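Putative hydrolase YdeN (Bacillus subtilis, PDB 1UXO) is probably a serine hydrolase of the RBBP9 family with an alpha/beta-hydrolase fold, its natural substrate not being established. Local coordinates at residues 15-20 against 38-43; 50-55 against 72-77. The protein carries 2 engineered substitutions. One frame throughout, in Å; residues are numbered along the deposited sequence. Where two conformers were deposited one is given.

Overall arrangement
Along the chain, strand 6-10 comes first and runs into a loop whose residues 15-20 precede helix 22-31. That helix leads back to edge strand 35-39, and interaction 1 closes this excursion by bringing 38-43 against 15-20 at the surface. Helix 49-57 follows, then strand 67-72 and the turn that opens helix 75-84; interaction 2 closes this second excursion, 50-55 against 72-77, in the buried interior. The two loops follow one another in series, neither nesting nor crossing. They join physically at residues 41-42, which pack on helix 49-57, with Pro42 O probably accepting a hydrogen bond from Trp52 NE1.

Interaction 1 of 2, residues 15-20 against 38-43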
loop_
_atom_site.group_PDB
_atom_site.type_symbol
_atom_site.label_atom_id
_atom_site.label_comp_id
_atom_site.label_asym_id
_atom_site.label_seq_id
_atom_site.Cartn_x
_atom_site.Cartn_y
_atom_site.Cartn_z
ATOM N N ALA A 15 -3.432 13.280 -0.076
ATOM C CA ALA A 15 -2.283 13.183 0.771
ATOM C C ALA A 15 -1.042 13.400 -0.075
ATOM O O ALA A 15 -1.117 13.336 -1.285
ATOM C CB ALA A 15 -2.243 11.832 1.458
ATOM N N SER A 16 0.090 13.607 0.601
ATOM C CA SER A 16 1.423 13.629 0.004
ATOM C C SER A 16 2.426 13.021 0.976
ATOM O O SER A 16 2.076 12.566 2.084
ATOM C CB SER A 16 1.871 15.083 -0.322
ATOM O OG SER A 16 2.232 15.802 0.870
ATOM N N SER A 17 3.690 13.047 0.574
ATOM C CA SER A 17 4.756 12.366 1.282
ATOM C C SER A 17 4.982 12.918 2.675
ATOM O O SER A 17 5.637 12.273 3.492
ATOM C CB SER A 17 6.037 12.465 0.456
ATOM O OG SER A 17 6.433 13.828 0.352
ATOM N N THR A 18 4.419 14.094 2.990
ATOM C CA THR A 18 4.669 14.682 4.286
ATOM C C THR A 18 3.604 14.328 5.318
ATOM O O THR A 18 3.765 14.675 6.508
ATOM C CB THR A 18 4.752 16.243 4.227
ATOM O OG1 THR A 18 3.523 16.771 3.703
ATOM C CG2 THR A 18 5.902 16.718 3.365
ATOM N N ASN A 19 2.519 13.689 4.880
ATOM C CA ASN A 19 1.354 13.417 5.726
ATOM C C ASN A 19 1.460 12.088 6.506
ATOM O O ASN A 19 2.266 11.187 6.184
ATOM C CB ASN A 19 0.073 13.358 4.890
ATOM C CG ASN A 19 -0.353 14.754 4.340
ATOM O OD1 ASN A 19 -0.503 14.950 3.101
ATOM N ND2 ASN A 19 -0.575 15.713 5.248
ATOM N N HIS A 20 0.626 11.989 7.526
ATOM C CA HIS A 20 0.368 10.729 8.235
ATOM C C HIS A 20 1.668 10.154 8.827
ATOM O O HIS A 20 2.500 10.915 9.390
ATOM C CB HIS A 20 -0.468 9.773 7.313
ATOM C CG HIS A 20 -1.627 10.474 6.667
ATOM N ND1 HIS A 20 -2.361 11.417 7.335
ATOM C CD2 HIS A 20 -2.153 10.400 5.425
ATOM C CE1 HIS A 20 -3.272 11.926 6.521
ATOM N NE2 HIS A 20 -3.173 11.305 5.360
ATOM N N ILE A 38 9.475 7.754 0.001
ATOM C CA ILE A 38 8.082 8.044 -0.083
ATOM C C ILE A 38 7.775 8.657 -1.451
ATOM O O ILE A 38 8.322 9.707 -1.796
ATOM C CB ILE A 38 7.633 9.003 1.035
ATOM C CG1 ILE A 38 8.129 8.559 2.446
ATOM C CG2 ILE A 38 6.115 9.115 0.964
ATOM C CD1 ILE A 38 8.209 9.649 3.441
ATOM N N LEU A 39 6.876 8.037 -2.192
ATOM C CA LEU A 39 6.574 8.476 -3.543
ATOM C C LEU A 39 5.348 9.351 -3.534
ATOM O O LEU A 39 4.272 8.907 -3.058
ATOM C CB LEU A 39 6.283 7.272 -4.424
ATOM C CG LEU A 39 7.432 6.311 -4.587
ATOM C CD1 LEU A 39 7.070 5.257 -5.632
ATOM C CD2 LEU A 39 8.703 7.013 -4.969
ATOM N N ASN A 40 5.411 10.478 -4.204
ATOM C CA ASN A 40 4.247 11.307 -4.396
ATOM C C ASN A 40 3.565 10.953 -5.697
ATOM O O ASN A 40 4.230 10.692 -6.718
ATOM C CB ASN A 40 4.631 12.773 -4.407
ATOM C CG ASN A 40 5.003 13.278 -3.054
ATOM O OD1 ASN A 40 4.143 13.299 -2.162
ATOM N ND2 ASN A 40 6.269 13.686 -2.867
HETATM N N MSE A 41 2.235 10.950 -5.667
HETATM C CA MSE A 41 1.432 10.737 -6.864
HETATM C C MSE A 41 0.897 12.067 -7.415
HETATM O O MSE A 41 0.676 13.016 -6.655
HETATM C CB MSE A 41 0.276 9.797 -6.550
HETATM C CG MSE A 41 0.729 8.440 -6.065
HETATM SE SE MSE A 41 1.486 7.286 -7.495
HETATM C CE MSE A 41 3.431 7.271 -6.873
ATOM N N PRO A 42 0.654 12.146 -8.719
ATOM C CA PRO A 42 0.112 13.390 -9.296
ATOM C C PRO A 42 -1.333 13.667 -8.904
ATOM O O PRO A 42 -2.147 12.788 -8.792
ATOM C CB PRO A 42 0.260 13.189 -10.802
ATOM C CG PRO A 42 0.441 11.773 -11.002
ATOM C CD PRO A 42 0.914 11.126 -9.732
ATOM N N ASN A 43 -1.620 14.953 -8.758
ATOM C CA ASN A 43 -2.956 15.458 -8.549
ATOM C C ASN A 43 -3.702 14.706 -7.450
ATOM O O ASN A 43 -4.712 14.103 -7.713
ATOM C CB ASN A 43 -3.673 15.379 -9.875
ATOM C CG ASN A 43 -3.215 16.502 -10.860
ATOM O OD1 ASN A 43 -2.918 17.617 -10.448
ATOM N ND2 ASN A 43 -2.993 16.128 -12.123
HETATM O O HOH W 1 0.988 13.821 -3.865
#
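Asn40 sets its CG beside its own backbone N and anti to the carbonyl carbon (chi1 -72°), while Ser17 folds its OG between N and carbonyl carbon; the first torsion brings the carboxamide up to the serine, the second puts OG within range of ND2. The amide meets Ser17 at two points, one firm and one weak. Its oxygen OD1 takes the backbone N of Ser17 at 2.8 Å, the donor tilted 18° from the carbonyl plane and the bond well off straight. Its nitrogen ND2 gives a weak hydrogen bond to Ser17 OG, 3.2 Å long. Main chain and side chain of one serine are thus held by the two ends of one amide, which probably limits the freedom of the Asn40 side chain to rotate. Beside the polar pair, Ile38 presses its CG2 branch onto Ser17 CB at 3.4 Å, tight for two carbons.

Residues 16-19 form a type I beta turn, closed by Asn19 N to Ser16 O at 3.0 Å. Asn19 OD1 reaches back to accept the backbone N of Ser16 at 2.9 Å, in the carbonyl plane and on a lone pair, so a second side-chain amide steadies the loop from within. A water links the segments further along, donating to Met41 O at 2.9 Å and weakly to Ala15 O.

This mainly polar surface contact ties the loop after strand 6-10 to the end region of edge strand 35-39: Leu39 pairs through its backbone with Ile9 of strand 6-10, Ile38 also leans on Phe22 and Lys26 of helix 22-31, and the selenomethionine at Met41 packs on helix 49-57.

Interaction 2 of 2, residues 50-55 against 72-77; sequences EDWLDT and HSLGCP
The nucleophile elbow of the alpha/beta-hydrolase fold, the sharp turn between strand 67-72 and helix 75-84, supplies one side of this contact; the other is Trp52 from helix 49-57. Ser73 at the tip of the elbow is the predicted nucleophile of a charge-relay triad with Asp139 and His166, and its phi of 55° with psi of -117° is the strained backbone familiar from such elbows. A type II' beta turn spans His72 to Gly75, with Gly75 N bonded to His72 O at 2.9 Å, and Cys76 N bonds in turn to Ser73 O at 2.8 Å.

Trp52 leaves helix 49-57 toward the turn, and the six-membered ring of its indole does the touching. Leu74 carries CG anti to its backbone N (chi1 -167°), on the indole side, and the next torsion, near +60 degrees in its class, lays the CD2 branch over one face of that ring; this is a CH-pi contact, CD2 standing 4.2 Å from the ring centroid. The two side chains cross at about a right angle. Gly75 presents its backbone N and CA to the ring's edge.

Around the pair, Phe114 meets Trp52 edge-to-face and also touches Leu74, and Ala78 of helix 75-84 also touches the Trp52 side chain. At the pyrrole end NE1 probably donates to Pro42 O, which would help to set the turn of the ring. Trp52 thus packs against Leu74 and Gly75, the two residues after the predicted nucleophile, and makes no contact with Ser73. At the ring's edge, Trp52 CZ3 sits 4.0 Å from Gly75 N, near the plane of the indole.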
loop_
_atom_site.group_PDB
_atom_site.type_symbol
_atom_site.label_atom_id
_atom_site.label_comp_id
_atom_site.label_asym_id
_atom_site.label_seq_id
_atom_site.Cartn_x
_atom_site.Cartn_y
_atom_site.Cartn_z
ATOM N N GLU A 50 -4.600 6.199 -14.481
ATOM C CA GLU A 50 -3.538 6.142 -15.501
ATOM C C GLU A 50 -2.316 6.990 -15.153
ATOM O O GLU A 50 -1.231 6.574 -15.382
ATOM C CB GLU A 50 -4.057 6.448 -16.927
ATOM C CG GLU A 50 -5.031 5.387 -17.385
ATOM C CD GLU A 50 -4.494 3.942 -17.332
ATOM O OE1 GLU A 50 -3.309 3.712 -17.753
ATOM O OE2 GLU A 50 -5.272 3.052 -16.860
ATOM N N ASP A 51 -2.524 8.147 -14.541
ATOM C CA ASP A 51 -1.411 9.019 -14.154
ATOM C C ASP A 51 -0.663 8.442 -12.946
ATOM O O ASP A 51 0.526 8.506 -12.902
ATOM C CB ASP A 51 -1.892 10.419 -13.861
ATOM C CG ASP A 51 -2.517 11.096 -15.088
ATOM O OD1 ASP A 51 -2.018 10.830 -16.202
ATOM O OD2 ASP A 51 -3.521 11.893 -15.030
ATOM N N TRP A 52 -1.372 7.823 -12.000
ATOM C CA TRP A 52 -0.705 7.185 -10.858
ATOM C C TRP A 52 0.166 5.995 -11.395
ATOM O O TRP A 52 1.354 5.825 -10.972
ATOM C CB TRP A 52 -1.717 6.744 -9.794
ATOM C CG TRP A 52 -2.181 7.857 -8.931
ATOM C CD1 TRP A 52 -2.418 9.153 -9.304
ATOM C CD2 TRP A 52 -2.437 7.795 -7.515
ATOM N NE1 TRP A 52 -2.807 9.889 -8.217
ATOM C CE2 TRP A 52 -2.834 9.083 -7.107
ATOM C CE3 TRP A 52 -2.379 6.770 -6.546
ATOM C CZ2 TRP A 52 -3.137 9.406 -5.774
ATOM C CZ3 TRP A 52 -2.662 7.091 -5.234
ATOM C CH2 TRP A 52 -3.043 8.406 -4.855
ATOM N N LEU A 53 -0.405 5.169 -12.286
ATOM C CA LEU A 53 0.378 4.087 -12.896
ATOM C C LEU A 53 1.603 4.573 -13.684
ATOM O O LEU A 53 2.670 3.966 -13.598
ATOM C CB LEU A 53 -0.515 3.212 -13.793
ATOM C CG LEU A 53 -1.646 2.444 -13.078
ATOM C CD1 LEU A 53 -2.470 1.624 -14.120
ATOM C CD2 LEU A 53 -1.146 1.579 -11.973
ATOM N N ASP A 54 1.450 5.652 -14.429
ATOM C CA ASP A 54 2.596 6.266 -15.163
ATOM C C ASP A 54 3.681 6.739 -14.199
ATOM O O ASP A 54 4.847 6.515 -14.447
ATOM C CB ASP A 54 2.162 7.453 -16.036
ATOM C CG ASP A 54 1.389 7.035 -17.260
ATOM O OD1 ASP A 54 1.444 5.870 -17.681
ATOM O OD2 ASP A 54 0.661 7.839 -17.867
ATOM N N THR A 55 3.309 7.332 -13.052
ATOM C CA THR A 55 4.299 7.701 -12.054
ATOM C C THR A 55 4.999 6.487 -11.469
ATOM O O THR A 55 6.240 6.457 -11.349
ATOM C CB THR A 55 3.645 8.575 -10.970
ATOM O OG1 THR A 55 3.126 9.750 -11.554
ATOM C CG2 THR A 55 4.623 9.094 -9.995
ATOM N N HIS A 72 -0.941 3.098 1.330
ATOM C CA HIS A 72 -2.035 3.487 2.152
ATOM C C HIS A 72 -3.255 3.855 1.310
ATOM O O HIS A 72 -3.158 4.598 0.313
ATOM C CB HIS A 72 -1.655 4.677 3.055
ATOM C CG HIS A 72 -2.752 5.083 4.017
ATOM N ND1 HIS A 72 -3.134 6.400 4.177
ATOM C CD2 HIS A 72 -3.500 4.365 4.901
ATOM C CE1 HIS A 72 -4.097 6.468 5.089
ATOM N NE2 HIS A 72 -4.333 5.257 5.552
ATOM N N SER A 73 -4.365 3.239 1.675
ATOM C CA SER A 73 -5.683 3.552 1.138
ATOM C C SER A 73 -5.697 3.457 -0.404
ATOM O O SER A 73 -5.389 2.367 -0.958
ATOM C CB SER A 73 -6.145 4.896 1.739
ATOM O OG SER A 73 -7.551 5.066 1.547
ATOM N N LEU A 74 -5.949 4.571 -1.098
ATOM C CA LEU A 74 -5.983 4.563 -2.595
ATOM C C LEU A 74 -4.708 4.076 -3.251
ATOM O O LEU A 74 -4.742 3.495 -4.350
ATOM C CB LEU A 74 -6.367 5.926 -3.156
ATOM C CG LEU A 74 -6.741 5.996 -4.627
ATOM C CD1 LEU A 74 -8.062 5.209 -4.963
ATOM C CD2 LEU A 74 -6.815 7.480 -5.103
ATOM N N GLY A 75 -3.570 4.219 -2.581
ATOM C CA GLY A 75 -2.333 3.675 -3.134
ATOM C C GLY A 75 -2.354 2.175 -3.304
ATOM O O GLY A 75 -1.608 1.622 -4.110
ATOM N N CYS A 76 -3.152 1.518 -2.474
ATOM C CA CYS A 76 -3.329 0.061 -2.543
ATOM C C CYS A 76 -3.854 -0.444 -3.897
ATOM O O CYS A 76 -3.135 -1.233 -4.544
ATOM C CB CYS A 76 -4.103 -0.459 -1.332
ATOM S SG CYS A 76 -3.324 -0.049 0.252
ATOM N N PRO A 77 -5.065 -0.053 -4.333
ATOM C CA PRO A 77 -5.533 -0.536 -5.627
ATOM C C PRO A 77 -4.637 -0.069 -6.769
ATOM O O PRO A 77 -4.477 -0.761 -7.777
ATOM C CB PRO A 77 -6.967 0.006 -5.738
ATOM C CG PRO A 77 -7.033 1.176 -4.745
ATOM C CD PRO A 77 -6.126 0.720 -3.645
#